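Local coordinates for protein ADP-ribose pyrophosphatase (Streptococcus suis, PDB 3O8S) that probably hydrolyses ADP-ribose or a related nucleoside diphosphate linked to another group, as expected of a Nudix family pyrophosphatase, at residues 76-81 with 191-196; 81-86 with 171-176; 85-90 with 164-169; 121-126 with 151-156; 128-133 with 144-149. All blocks are in the same frame, centred on the assembly; numbering follows the deposited sequence.

In the fold
Strand 70-79 is the first modelled strand and enters contact 1, whose loop closes last, when helix 186-197 packs against it. Contacts 2 and 3 start next, sharing Leu85 and Val86 of strand 82-87; contact 2 also shares Asp81 with contact 1. Strands 120-132 and 145-157 then form a long antiparallel pair. Contact 5 lies next to the helix and loop that join them, and contact 4 farther along. Contact 3 closes next, on strand 167-171, then contact 2 at that strand's end and the loop after it. So 5 sits within 4, then 3, 2 and 1, and none cross. A backbone hydrogen bond between Ala76 and Cys152 joins strand 70-79 to its parallel neighbour 145-157.

Contact 1: 76-81 with 191-196; sequences AIFQED and LCLEAS
Cys192 is the first residue of helix 186-197 here to meet strand 70-79. Its CB lies 3.6 Å from Ala76 CB, and its SG flanks the same methyl. Cys192 CB also sits at the edge of the Phe78 ring, in its plane, 3.9 Å from Phe78 CZ. This one residue touches both the Ala76 methyl and the CZ end of the ring.

Leu193 follows. Its backbone N approaches the ring obliquely, 3.3 Å from Phe78 CZ. Its side chain runs at about a right angle to Phe78. With CG anti to the backbone N (chi1 176°), the branch swings towards the strand end. There Leu193 CD1 lies 3.8 Å from Phe78 CE2 and 3.7 Å from Asp81 CB. This methyl bridges the ring and the turn that follows the strand. The carboxylate of Asp81 has a stronger partner nearby, a salt bridge from OD2 to Arg197.

Ser196 comes one turn later. Its CB is 3.6 Å from Phe78 CD1. Its OG lies over one face of the ring, offset toward the rim. This hydroxyl is held by a bond from Ser196 OG to Leu193 O, 2.7 Å long, in the carbonyl plane and on a lone pair.

The short axes of strand and helix cross at -61°, a helix packed over a sheet as in the Nudix fold. The chemistry is mainly apolar. Phe78 is lodged among three helix residues, and the serine hydroxyl spends its proton on its own helix while resting over the ring.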
# COMPACT_ATOMS: atom_id res chain seq x y z
N ALA A 76 4.97 11.85 5.47
CA ALA A 76 6.14 12.04 6.34
C ALA A 76 7.15 12.93 5.61
O ALA A 76 7.69 12.51 4.60
CB ALA A 76 6.77 10.70 6.69
N ILE A 77 7.33 14.16 6.06
CA ILE A 77 8.21 15.17 5.44
C ILE A 77 9.33 15.52 6.41
O ILE A 77 9.07 15.89 7.54
CB ILE A 77 7.38 16.44 5.03
CG1 ILE A 77 6.15 16.06 4.14
CG2 ILE A 77 8.27 17.53 4.33
CD1 ILE A 77 4.93 16.97 4.38
N PHE A 78 10.58 15.43 5.95
CA PHE A 78 11.75 15.71 6.79
C PHE A 78 12.59 16.88 6.30
O PHE A 78 12.76 17.08 5.10
CB PHE A 78 12.64 14.45 6.92
CG PHE A 78 11.96 13.31 7.66
CD1 PHE A 78 11.19 12.37 6.98
CD2 PHE A 78 12.05 13.21 9.05
CE1 PHE A 78 10.54 11.33 7.67
CE2 PHE A 78 11.41 12.17 9.73
CZ PHE A 78 10.63 11.26 9.04
N GLN A 79 13.15 17.63 7.24
CA GLN A 79 14.10 18.72 7.05
C GLN A 79 15.07 18.62 8.22
O GLN A 79 14.62 18.66 9.36
CB GLN A 79 13.40 20.11 6.94
CG GLN A 79 12.66 20.33 5.60
CD GLN A 79 13.56 20.38 4.37
OE1 GLN A 79 14.31 21.33 4.15
NE2 GLN A 79 13.51 19.36 3.52
N GLU A 80 16.36 18.34 7.96
CA GLU A 80 17.40 18.12 8.98
C GLU A 80 17.01 16.96 9.93
O GLU A 80 17.26 17.04 11.14
CB GLU A 80 17.67 19.40 9.80
CG GLU A 80 18.76 20.28 9.23
CD GLU A 80 18.36 21.18 8.08
OE1 GLU A 80 17.22 21.69 8.08
OE2 GLU A 80 19.22 21.42 7.21
N ASP A 81 16.36 15.90 9.38
CA ASP A 81 15.88 14.71 10.08
C ASP A 81 14.79 15.05 11.14
O ASP A 81 14.48 14.22 11.99
CB ASP A 81 17.05 13.91 10.70
CG ASP A 81 17.93 13.16 9.70
OD1 ASP A 81 17.44 12.86 8.58
OD2 ASP A 81 19.07 12.83 10.05
N LEU A 191 9.87 4.99 12.26
CA LEU A 191 9.91 4.17 11.04
C LEU A 191 10.06 5.06 9.79
O LEU A 191 10.87 4.78 8.90
CB LEU A 191 8.67 3.25 10.91
CG LEU A 191 8.77 2.14 9.84
CD1 LEU A 191 9.74 1.02 10.29
CD2 LEU A 191 7.37 1.57 9.47
N CYS A 192 9.28 6.16 9.73
CA CYS A 192 9.36 7.14 8.63
C CYS A 192 10.75 7.77 8.55
O CYS A 192 11.29 7.87 7.44
CB CYS A 192 8.27 8.20 8.79
SG CYS A 192 6.59 7.57 8.55
N LEU A 193 11.38 8.12 9.72
CA LEU A 193 12.74 8.69 9.74
C LEU A 193 13.76 7.69 9.17
O LEU A 193 14.59 8.07 8.32
CB LEU A 193 13.15 9.12 11.16
CG LEU A 193 14.60 9.65 11.36
CD1 LEU A 193 14.88 10.89 10.53
CD2 LEU A 193 14.87 9.93 12.81
N GLU A 194 13.66 6.42 9.60
CA GLU A 194 14.51 5.35 9.11
C GLU A 194 14.36 5.22 7.57
O GLU A 194 15.37 5.14 6.89
CB GLU A 194 14.18 4.03 9.84
CG GLU A 194 15.16 2.89 9.58
CD GLU A 194 14.69 1.52 10.02
OE1 GLU A 194 13.90 1.44 11.00
OE2 GLU A 194 15.10 0.51 9.39
N ALA A 195 13.11 5.28 7.04
CA ALA A 195 12.86 5.25 5.58
C ALA A 195 13.52 6.46 4.88
O ALA A 195 14.14 6.29 3.82
CB ALA A 195 11.37 5.24 5.29
N SER A 196 13.45 7.66 5.49
CA SER A 196 14.08 8.84 4.89
C SER A 196 15.61 8.74 4.85
O SER A 196 16.22 9.39 4.00
CB SER A 196 13.69 10.13 5.62
OG SER A 196 14.43 10.30 6.80

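Contact 2: 81-86 with 171-176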
# COMPACT_ATOMS: atom_id res chain seq x y z
N ASP A 81 16.36 15.90 9.38
CA ASP A 81 15.88 14.71 10.08
C ASP A 81 14.79 15.05 11.14
O ASP A 81 14.48 14.22 11.99
CB ASP A 81 17.05 13.91 10.70
CG ASP A 81 17.93 13.16 9.70
OD1 ASP A 81 17.44 12.86 8.58
OD2 ASP A 81 19.07 12.83 10.05
N LYS A 82 14.18 16.27 11.07
CA LYS A 82 13.04 16.69 11.89
C LYS A 82 11.77 16.43 11.07
O LYS A 82 11.78 16.71 9.86
CB LYS A 82 13.15 18.16 12.31
CG LYS A 82 14.22 18.45 13.34
CD LYS A 82 14.21 19.93 13.69
CE LYS A 82 15.23 20.30 14.74
NZ LYS A 82 14.94 21.63 15.34
N ILE A 83 10.69 15.90 11.69
CA ILE A 83 9.49 15.56 10.92
C ILE A 83 8.43 16.68 10.93
O ILE A 83 8.25 17.34 11.95
CB ILE A 83 8.89 14.21 11.42
CG1 ILE A 83 7.95 13.58 10.34
CG2 ILE A 83 8.21 14.34 12.85
CD1 ILE A 83 7.74 12.07 10.47
N LEU A 84 7.71 16.87 9.80
CA LEU A 84 6.64 17.88 9.79
C LEU A 84 5.34 17.32 10.43
O LEU A 84 4.81 16.28 10.01
CB LEU A 84 6.33 18.44 8.39
CG LEU A 84 5.17 19.46 8.44
CD1 LEU A 84 5.63 20.91 8.50
CD2 LEU A 84 4.12 19.16 7.43
N LEU A 85 4.81 18.05 11.41
CA LEU A 85 3.55 17.71 12.09
C LEU A 85 2.61 18.89 12.03
O LEU A 85 3.06 20.04 12.02
CB LEU A 85 3.77 17.27 13.56
CG LEU A 85 4.67 16.04 13.78
CD1 LEU A 85 5.12 15.94 15.20
CD2 LEU A 85 4.02 14.75 13.30
N VAL A 86 1.31 18.60 11.93
CA VAL A 86 0.25 19.60 11.89
C VAL A 86 -0.61 19.44 13.15
O VAL A 86 -0.84 18.32 13.61
CB VAL A 86 -0.59 19.59 10.59
CG1 VAL A 86 0.22 20.13 9.41
CG2 VAL A 86 -1.16 18.20 10.27
N PHE A 171 9.65 18.89 13.97
CA PHE A 171 9.95 18.42 15.31
C PHE A 171 10.96 17.30 15.29
O PHE A 171 10.87 16.40 14.46
CB PHE A 171 8.66 17.94 16.02
CG PHE A 171 7.65 19.03 16.24
CD1 PHE A 171 6.68 19.32 15.28
CD2 PHE A 171 7.64 19.77 17.43
CE1 PHE A 171 5.74 20.33 15.49
CE2 PHE A 171 6.69 20.77 17.64
CZ PHE A 171 5.75 21.05 16.68
N SER A 172 11.90 17.35 16.23
CA SER A 172 12.91 16.33 16.46
C SER A 172 12.22 15.10 17.07
O SER A 172 11.31 15.26 17.90
CB SER A 172 14.00 16.88 17.37
OG SER A 172 14.92 15.89 17.80
N LEU A 173 12.63 13.89 16.67
CA LEU A 173 12.02 12.66 17.20
C LEU A 173 12.35 12.42 18.69
O LEU A 173 11.72 11.56 19.32
CB LEU A 173 12.40 11.42 16.37
CG LEU A 173 11.88 11.30 14.93
CD1 LEU A 173 11.61 9.88 14.63
CD2 LEU A 173 10.59 12.06 14.69
N ASP A 174 13.30 13.20 19.24
CA ASP A 174 13.71 13.13 20.65
C ASP A 174 12.90 14.13 21.48
O ASP A 174 12.94 14.06 22.71
CB ASP A 174 15.22 13.40 20.79
CG ASP A 174 16.11 12.53 19.91
OD1 ASP A 174 15.93 11.28 19.91
OD2 ASP A 174 17.00 13.09 19.23
N ASP A 175 12.17 15.05 20.82
CA ASP A 175 11.36 16.06 21.51
C ASP A 175 10.06 16.32 20.72
O ASP A 175 9.83 17.40 20.17
CB ASP A 175 12.19 17.35 21.74
CG ASP A 175 11.50 18.43 22.54
OD1 ASP A 175 10.75 18.09 23.48
OD2 ASP A 175 11.70 19.62 22.21
N LEU A 176 9.21 15.29 20.66
CA LEU A 176 7.94 15.35 19.93
C LEU A 176 6.85 16.09 20.74
O LEU A 176 6.84 16.05 21.98
CB LEU A 176 7.47 13.92 19.59
CG LEU A 176 8.26 13.18 18.50
CD1 LEU A 176 7.97 11.68 18.54
CD2 LEU A 176 8.00 13.76 17.12
O HOH W 1 14.69 13.77 14.44
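Leu85 reaches across to Phe171 at the end of the antiparallel pairing of strands 82-87 and 167-171 in the Nudix sheet. Here the chain leaves for the loop before helix 186-197. The Leu85 side chain can be followed outward. Leu85 CB lies 4.0 Å from Phe171 CD1. CG is next, near the same ring carbon. Of the two branches, CD1 makes the contact. Leu85 CD1 lies 3.7 Å from Phe171 CD1, approaching the ring obliquely, and 4.1 Å from Leu176 CD2. The Leu85 and Leu176 side chains meet at about a right angle. CG of Leu85 stands beside the backbone N (chi1 -60°), which carries this methyl between ring and leucine. Trp93 meets the Phe171 ring edge-to-face.

The backbones also pair. Ile83 and Phe171 form an antiparallel hydrogen-bonded pair, with Ile83 N to Phe171 O at 2.8 Å and Phe171 N to Ile83 O at 2.9 Å. Ile83 CG2 packs 3.8 Å from Leu173 CD2. A type I turn from Ser172 to Asp175 brings Leu176 back over the strand's side chains.

One water donates to Asp81 O and accepts from Leu173 N. Two backbone bonds and this water bridge fix the register, while the apolar side chains pack together.

Contact 3: 85-90 with 164-169; sequences LVQEND and ETVASG. With EDO (1,2-ethanediol), chain C.
Val86 packs on Thr165, just before strand 167-171, where that strand pairs antiparallel with strand 82-87 in the Nudix sheet. Their side chains meet at a slant, with Val86 CB 3.8 Å from Thr165 CG2. Val86 pairs with Ser168 as a non-hydrogen-bonded pair, and Val86 CG1 is 3.9 Å from Ser168 CB. The threonine hydroxyl turns to another partner, Glu117 O of helix 106-118.

On the other face, Gln87 stretches out with CG anti to the backbone N (chi1 -166°). Gln87 OE1 lies 3.7 Å from Ala167 CB, and the chain slants past the Val166 side chain. Past the strand end, Asn89 meets Val166 at about a right angle, with Asn89 OD1 3.5 Å from Val166 CG1. Glu88 instead directs its carboxylate to Lys183, by a salt bridge.

Backbone bonds tie the two segments. Leu85 and Gly169 exchange two. Val166 N also bonds to Gln87 O, at 2.9 Å. Gln87 N bonds to Ala167 O.

A 1,2-ethanediol, probably from the crystallisation liquor, sits beside Ser168. Ser168 OG donates to its O1 at 2.7 Å, and the diol also bonds to Ala118 O.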
# COMPACT_ATOMS: atom_id res chain seq x y z
N LEU A 85 4.81 18.05 11.41
CA LEU A 85 3.55 17.71 12.09
C LEU A 85 2.61 18.89 12.03
O LEU A 85 3.06 20.04 12.02
CB LEU A 85 3.77 17.27 13.56
CG LEU A 85 4.67 16.04 13.78
CD1 LEU A 85 5.12 15.94 15.20
CD2 LEU A 85 4.02 14.75 13.30
N VAL A 86 1.31 18.60 11.93
CA VAL A 86 0.25 19.60 11.89
C VAL A 86 -0.61 19.44 13.15
O VAL A 86 -0.84 18.32 13.61
CB VAL A 86 -0.59 19.59 10.59
CG1 VAL A 86 0.22 20.13 9.41
CG2 VAL A 86 -1.16 18.20 10.27
N GLN A 87 -1.03 20.57 13.71
CA GLN A 87 -1.83 20.59 14.93
C GLN A 87 -3.30 20.82 14.61
O GLN A 87 -3.63 21.70 13.81
CB GLN A 87 -1.33 21.68 15.88
CG GLN A 87 -1.87 21.56 17.31
CD GLN A 87 -1.48 22.74 18.16
OE1 GLN A 87 -1.38 23.87 17.68
NE2 GLN A 87 -1.25 22.49 19.44
N GLU A 88 -4.18 20.06 15.30
CA GLU A 88 -5.63 20.14 15.15
C GLU A 88 -6.25 20.91 16.32
O GLU A 88 -5.57 21.17 17.31
CB GLU A 88 -6.22 18.74 15.02
CG GLU A 88 -6.03 18.15 13.64
CD GLU A 88 -6.48 16.71 13.53
OE1 GLU A 88 -5.79 15.83 14.08
OE2 GLU A 88 -7.52 16.46 12.88
N ASN A 89 -7.56 21.28 16.20
CA ASN A 89 -8.32 22.05 17.20
C ASN A 89 -8.16 21.53 18.64
O ASN A 89 -8.08 22.33 19.57
CB ASN A 89 -9.82 22.09 16.86
CG ASN A 89 -10.20 22.95 15.67
OD1 ASN A 89 -9.39 23.71 15.12
ND2 ASN A 89 -11.45 22.85 15.25
N ASP A 90 -8.07 20.19 18.82
CA ASP A 90 -7.89 19.51 20.10
C ASP A 90 -6.45 19.62 20.68
O ASP A 90 -6.19 19.07 21.76
CB ASP A 90 -8.29 18.03 19.96
CG ASP A 90 -7.70 17.32 18.75
OD1 ASP A 90 -8.11 17.64 17.61
OD2 ASP A 90 -6.88 16.41 18.95
N GLU A 164 -8.95 22.76 8.58
CA GLU A 164 -8.53 21.46 9.11
C GLU A 164 -7.50 21.56 10.24
O GLU A 164 -7.59 20.78 11.19
CB GLU A 164 -7.95 20.58 7.98
CG GLU A 164 -9.02 19.97 7.09
CD GLU A 164 -8.62 19.76 5.64
OE1 GLU A 164 -7.74 18.91 5.38
OE2 GLU A 164 -9.22 20.42 4.76
N THR A 165 -6.48 22.43 10.11
CA THR A 165 -5.38 22.53 11.08
C THR A 165 -5.17 23.97 11.49
O THR A 165 -5.66 24.89 10.82
CB THR A 165 -4.09 21.91 10.51
OG1 THR A 165 -3.59 22.70 9.42
CG2 THR A 165 -4.27 20.46 10.10
N VAL A 166 -4.43 24.17 12.60
CA VAL A 166 -4.24 25.51 13.21
C VAL A 166 -2.76 25.93 13.33
O VAL A 166 -2.48 27.11 13.54
CB VAL A 166 -4.99 25.61 14.58
CG1 VAL A 166 -6.50 25.56 14.38
CG2 VAL A 166 -4.55 24.51 15.56
N ALA A 167 -1.81 24.97 13.15
CA ALA A 167 -0.35 25.19 13.19
C ALA A 167 0.39 23.99 12.59
O ALA A 167 -0.21 22.94 12.34
CB ALA A 167 0.12 25.43 14.63
N SER A 168 1.69 24.17 12.35
CA SER A 168 2.61 23.18 11.80
C SER A 168 4.04 23.49 12.24
O SER A 168 4.33 24.61 12.63
CB SER A 168 2.51 23.13 10.28
OG SER A 168 3.06 24.33 9.75
N GLY A 169 4.90 22.50 12.21
CA GLY A 169 6.28 22.68 12.61
C GLY A 169 7.13 21.46 12.36
O GLY A 169 6.59 20.37 12.13
C1 EDO C . 4.96 25.04 7.17
O1 EDO C . 4.09 23.87 7.31
C2 EDO C . 6.45 24.76 7.30
O2 EDO C . 6.80 24.58 8.68

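Contact 4: 121-126 with 151-156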
# COMPACT_ATOMS: atom_id res chain seq x y z
N ASP A 121 4.12 22.32 -0.75
CA ASP A 121 4.25 21.60 -2.01
C ASP A 121 5.26 20.51 -1.77
O ASP A 121 6.37 20.80 -1.34
CB ASP A 121 4.70 22.50 -3.17
CG ASP A 121 3.76 23.65 -3.48
OD1 ASP A 121 2.52 23.42 -3.52
OD2 ASP A 121 4.27 24.75 -3.79
N VAL A 122 4.85 19.26 -1.97
CA VAL A 122 5.70 18.10 -1.76
C VAL A 122 5.53 17.15 -2.91
O VAL A 122 4.52 17.19 -3.64
CB VAL A 122 5.42 17.37 -0.40
CG1 VAL A 122 5.60 18.31 0.80
CG2 VAL A 122 4.06 16.66 -0.37
N GLU A 123 6.49 16.25 -3.05
CA GLU A 123 6.37 15.19 -4.03
C GLU A 123 6.40 13.84 -3.28
O GLU A 123 7.25 13.64 -2.41
CB GLU A 123 7.42 15.28 -5.15
CG GLU A 123 8.87 15.47 -4.74
CD GLU A 123 9.86 15.55 -5.89
OE1 GLU A 123 9.58 16.26 -6.88
OE2 GLU A 123 10.93 14.91 -5.79
N ALA A 124 5.38 13.00 -3.52
CA ALA A 124 5.25 11.66 -2.93
C ALA A 124 6.41 10.83 -3.42
O ALA A 124 6.71 10.85 -4.61
CB ALA A 124 3.93 11.05 -3.33
N GLN A 125 7.12 10.15 -2.51
CA GLN A 125 8.34 9.49 -2.91
C GLN A 125 8.38 7.99 -2.68
O GLN A 125 8.84 7.25 -3.54
CB GLN A 125 9.50 10.14 -2.12
CG GLN A 125 10.87 9.92 -2.70
CD GLN A 125 11.88 10.83 -2.06
OE1 GLN A 125 12.21 11.88 -2.59
NE2 GLN A 125 12.41 10.45 -0.91
N ARG A 126 8.00 7.55 -1.48
CA ARG A 126 8.20 6.19 -1.09
C ARG A 126 7.10 5.75 -0.16
O ARG A 126 6.65 6.53 0.67
CB ARG A 126 9.61 6.09 -0.40
CG ARG A 126 9.83 4.92 0.61
CD ARG A 126 11.25 4.95 1.15
NE ARG A 126 12.18 4.51 0.10
CZ ARG A 126 13.50 4.51 0.20
NH1 ARG A 126 14.09 4.95 1.30
NH2 ARG A 126 14.24 4.04 -0.79
N LEU A 151 6.52 8.62 2.34
CA LEU A 151 7.61 9.54 2.55
C LEU A 151 7.54 10.55 1.40
O LEU A 151 7.39 10.15 0.25
CB LEU A 151 8.96 8.82 2.65
CG LEU A 151 10.21 9.70 2.60
CD1 LEU A 151 10.43 10.40 3.95
CD2 LEU A 151 11.42 8.87 2.21
N CYS A 152 7.51 11.84 1.75
CA CYS A 152 7.41 12.94 0.80
C CYS A 152 8.61 13.82 0.93
O CYS A 152 9.16 14.00 2.02
CB CYS A 152 6.13 13.76 0.97
SG CYS A 152 4.59 12.82 0.78
N ARG A 153 8.99 14.41 -0.18
CA ARG A 153 10.10 15.29 -0.30
C ARG A 153 9.56 16.71 -0.40
O ARG A 153 8.67 16.97 -1.21
CB ARG A 153 10.87 14.84 -1.55
CG ARG A 153 12.03 15.71 -1.93
CD ARG A 153 12.71 15.15 -3.16
NE ARG A 153 13.87 15.97 -3.47
CZ ARG A 153 13.86 17.00 -4.31
NH1 ARG A 153 12.77 17.28 -5.01
NH2 ARG A 153 14.96 17.71 -4.50
N LEU A 154 10.07 17.62 0.45
CA LEU A 154 9.63 19.02 0.47
C LEU A 154 10.09 19.80 -0.77
O LEU A 154 11.27 19.77 -1.11
CB LEU A 154 10.15 19.74 1.75
CG LEU A 154 9.73 21.23 1.93
CD1 LEU A 154 8.22 21.38 2.20
CD2 LEU A 154 10.52 21.89 3.03
N LEU A 155 9.16 20.54 -1.40
CA LEU A 155 9.47 21.42 -2.52
C LEU A 155 9.51 22.83 -2.01
O LEU A 155 10.46 23.53 -2.27
CB LEU A 155 8.50 21.28 -3.72
CG LEU A 155 8.33 19.87 -4.37
CD1 LEU A 155 7.36 19.94 -5.52
CD2 LEU A 155 9.67 19.27 -4.85
N GLY A 156 8.53 23.22 -1.19
CA GLY A 156 8.47 24.57 -0.62
C GLY A 156 7.11 24.85 -0.01
O GLY A 156 6.31 23.94 0.18
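Val122 and Cys152 belong to the closely packed part of the antiparallel pair of strands 120-132 and 145-157 in the Nudix sheet, which carries two classic beta bulges. Val122 CG2 lies 3.8 Å from Cys152 CB. Ile77 and Val114 also touch Val122, the latter from helix 106-118, so these two residues look into the protein. Cys152 SG nestles near Ala124 CA. On the other face Leu151 is buried too, touching Phe78. Arg126 lies alongside Leu151 through its CD, then bends away to bond with Ser198 O and Glu199 O. It also makes a salt bridge to Glu202 of the second subunit.

The backbone is tight as well. In one bulge, Gln125 and Arg126 both face Leu151, and both their amides bond to Leu151 O. In the other, Leu155 and Gly156 both face Asp121, whose carbonyl oxygen takes two bonds. Leu155 N to Asp121 O measures 2.8 Å. Between the bulges, Glu123 and Arg153 exchange two bonds as a hydrogen-bonded pair.

The looser part, nearer solvent, is made by Glu123, Arg153, Gln125 and Leu155. Glu123 and Arg153 lie side by side and point the same way. Glu123 CG stands between the backbone N and carbonyl carbon (chi1 50°), which brings the carboxylate alongside the arginine. The two flat groups are 47° apart, and the salt bridge is a weak bond from Arg153 NH1 to Glu123 OE2 at 3.1 Å. Leu155 CD2 is 3.6 Å from Glu123 OE1. Gln125 OE1 lies near the guanidinium plane at its edge and meets the Arg153 methylenes, 3.4 Å from Arg153 CD.

Contact 5: 128-133 with 144-149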
# COMPACT_ATOMS: atom_id res chain seq x y z
N VAL A 128 6.39 4.00 2.96
CA VAL A 128 7.09 3.57 4.17
C VAL A 128 6.48 2.23 4.65
O VAL A 128 7.18 1.27 4.97
CB VAL A 128 7.03 4.65 5.31
CG1 VAL A 128 7.69 4.13 6.59
CG2 VAL A 128 7.62 5.99 4.88
N ALA A 129 5.16 2.24 4.76
CA ALA A 129 4.36 1.15 5.31
C ALA A 129 2.90 1.26 4.93
O ALA A 129 2.42 2.37 4.71
CB ALA A 129 4.48 1.17 6.82
N ILE A 130 2.21 0.11 4.84
CA ILE A 130 0.76 -0.09 4.64
C ILE A 130 0.34 -0.88 5.86
O ILE A 130 0.61 -2.07 5.94
CB ILE A 130 0.39 -0.79 3.31
CG1 ILE A 130 1.09 -0.14 2.13
CG2 ILE A 130 -1.11 -0.87 3.09
CD1 ILE A 130 1.81 -1.12 1.40
N LEU A 131 -0.26 -0.22 6.85
CA LEU A 131 -0.51 -0.89 8.10
C LEU A 131 -1.95 -0.91 8.52
O LEU A 131 -2.68 0.04 8.36
CB LEU A 131 0.32 -0.20 9.21
CG LEU A 131 1.84 -0.25 9.06
CD1 LEU A 131 2.50 0.77 9.97
CD2 LEU A 131 2.39 -1.68 9.30
N ASP A 132 -2.33 -2.00 9.14
CA ASP A 132 -3.64 -2.18 9.69
C ASP A 132 -3.73 -1.40 11.01
O ASP A 132 -2.96 -1.70 11.93
CB ASP A 132 -3.90 -3.67 9.87
CG ASP A 132 -5.23 -3.98 10.49
OD1 ASP A 132 -6.26 -3.79 9.80
OD2 ASP A 132 -5.26 -4.40 11.65
N LYS A 133 -4.59 -0.36 11.06
CA LYS A 133 -4.84 0.48 12.24
C LYS A 133 -5.04 -0.37 13.52
O LYS A 133 -4.40 -0.08 14.54
CB LYS A 133 -6.07 1.38 12.04
CG LYS A 133 -6.23 2.43 13.14
CD LYS A 133 -7.48 3.26 12.98
CE LYS A 133 -7.55 4.35 14.02
NZ LYS A 133 -8.85 5.06 13.97
N ARG A 144 -11.87 -0.24 11.19
CA ARG A 144 -11.25 -1.07 10.15
C ARG A 144 -10.57 -0.14 9.12
O ARG A 144 -11.20 0.29 8.14
CB ARG A 144 -12.30 -1.99 9.50
N VAL A 145 -9.32 0.23 9.40
CA VAL A 145 -8.60 1.20 8.57
C VAL A 145 -7.24 0.63 8.14
O VAL A 145 -6.52 0.05 8.96
CB VAL A 145 -8.44 2.57 9.32
CG1 VAL A 145 -7.70 3.60 8.48
CG2 VAL A 145 -9.79 3.13 9.79
N THR A 146 -6.89 0.81 6.86
CA THR A 146 -5.59 0.47 6.31
C THR A 146 -4.88 1.82 6.19
O THR A 146 -5.42 2.76 5.58
CB THR A 146 -5.73 -0.35 5.01
OG1 THR A 146 -6.09 -1.69 5.34
CG2 THR A 146 -4.44 -0.36 4.17
N LYS A 147 -3.72 1.95 6.83
CA LYS A 147 -2.98 3.21 6.85
C LYS A 147 -1.78 3.15 5.94
O LYS A 147 -0.93 2.28 6.13
CB LYS A 147 -2.53 3.56 8.27
CG LYS A 147 -3.65 3.77 9.26
CD LYS A 147 -3.03 3.91 10.63
CE LYS A 147 -3.33 5.22 11.29
NZ LYS A 147 -2.91 6.37 10.46
N VAL A 148 -1.68 4.08 4.99
CA VAL A 148 -0.53 4.14 4.08
C VAL A 148 0.34 5.34 4.48
O VAL A 148 -0.12 6.48 4.42
CB VAL A 148 -0.96 4.22 2.59
CG1 VAL A 148 0.25 4.13 1.66
CG2 VAL A 148 -1.96 3.13 2.24
N PHE A 149 1.57 5.08 4.95
CA PHE A 149 2.56 6.10 5.30
C PHE A 149 3.41 6.33 4.08
O PHE A 149 4.02 5.39 3.58
CB PHE A 149 3.38 5.67 6.51
CG PHE A 149 2.60 5.70 7.80
CD1 PHE A 149 1.80 4.62 8.18
CD2 PHE A 149 2.64 6.83 8.63
CE1 PHE A 149 1.08 4.66 9.37
CE2 PHE A 149 1.92 6.85 9.83
CZ PHE A 149 1.15 5.77 10.18
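Ile130 and Thr146 make the closest apolar touch between strands 120-132 and 145-157 of the Nudix sheet here, with Ile130 CG2 3.5 Å from Thr146 CG2. Ile130 and Val148 lie side by side and point the same way. Both Ile130 and Thr146 also pack on the second subunit, against its Val127 and its Leu71, so this face helps form the dimer contact.

The opposite face carries Leu131 and Phe149. They meet at about a right angle, Leu131 CD1 lying 4.2 Å from Phe149 CE1. Ala129 O lies at the edge of the Phe149 ring, near its plane. At the far end, Lys133 lays its extended chain across Val145, with Lys133 CB 3.8 Å from Val145 CB.

Backbone hydrogen bonds form the second group. Leu131 and Lys147 exchange two, each 2.7 Å between N and O: Leu131 N to Lys147 O, and Lys147 N to Leu131 O. Val128 and Ala129 both face Phe149, a classic beta bulge. Val128 N donates to Phe149 O, and Phe149 N to Ala129 O. Lys133 N bonds to Val145 O at 2.9 Å.

Polar side chains form the third group. Asp132 is the N-cap of helix 133-136. Its OD2 makes a weak bond to Lys135 N. Lys147 bends at its outer torsions, and its NZ reaches Asp72 by a salt bridge and Lys183 O by a hydrogen bond.

The side chains alternate to two different faces of the ladder. One, mostly apolar round Ile130, Thr146 and Val148, packs in part on the second subunit. The other combines an aromatic and a leucine with a buried lysine whose amine is satisfied by outside partners.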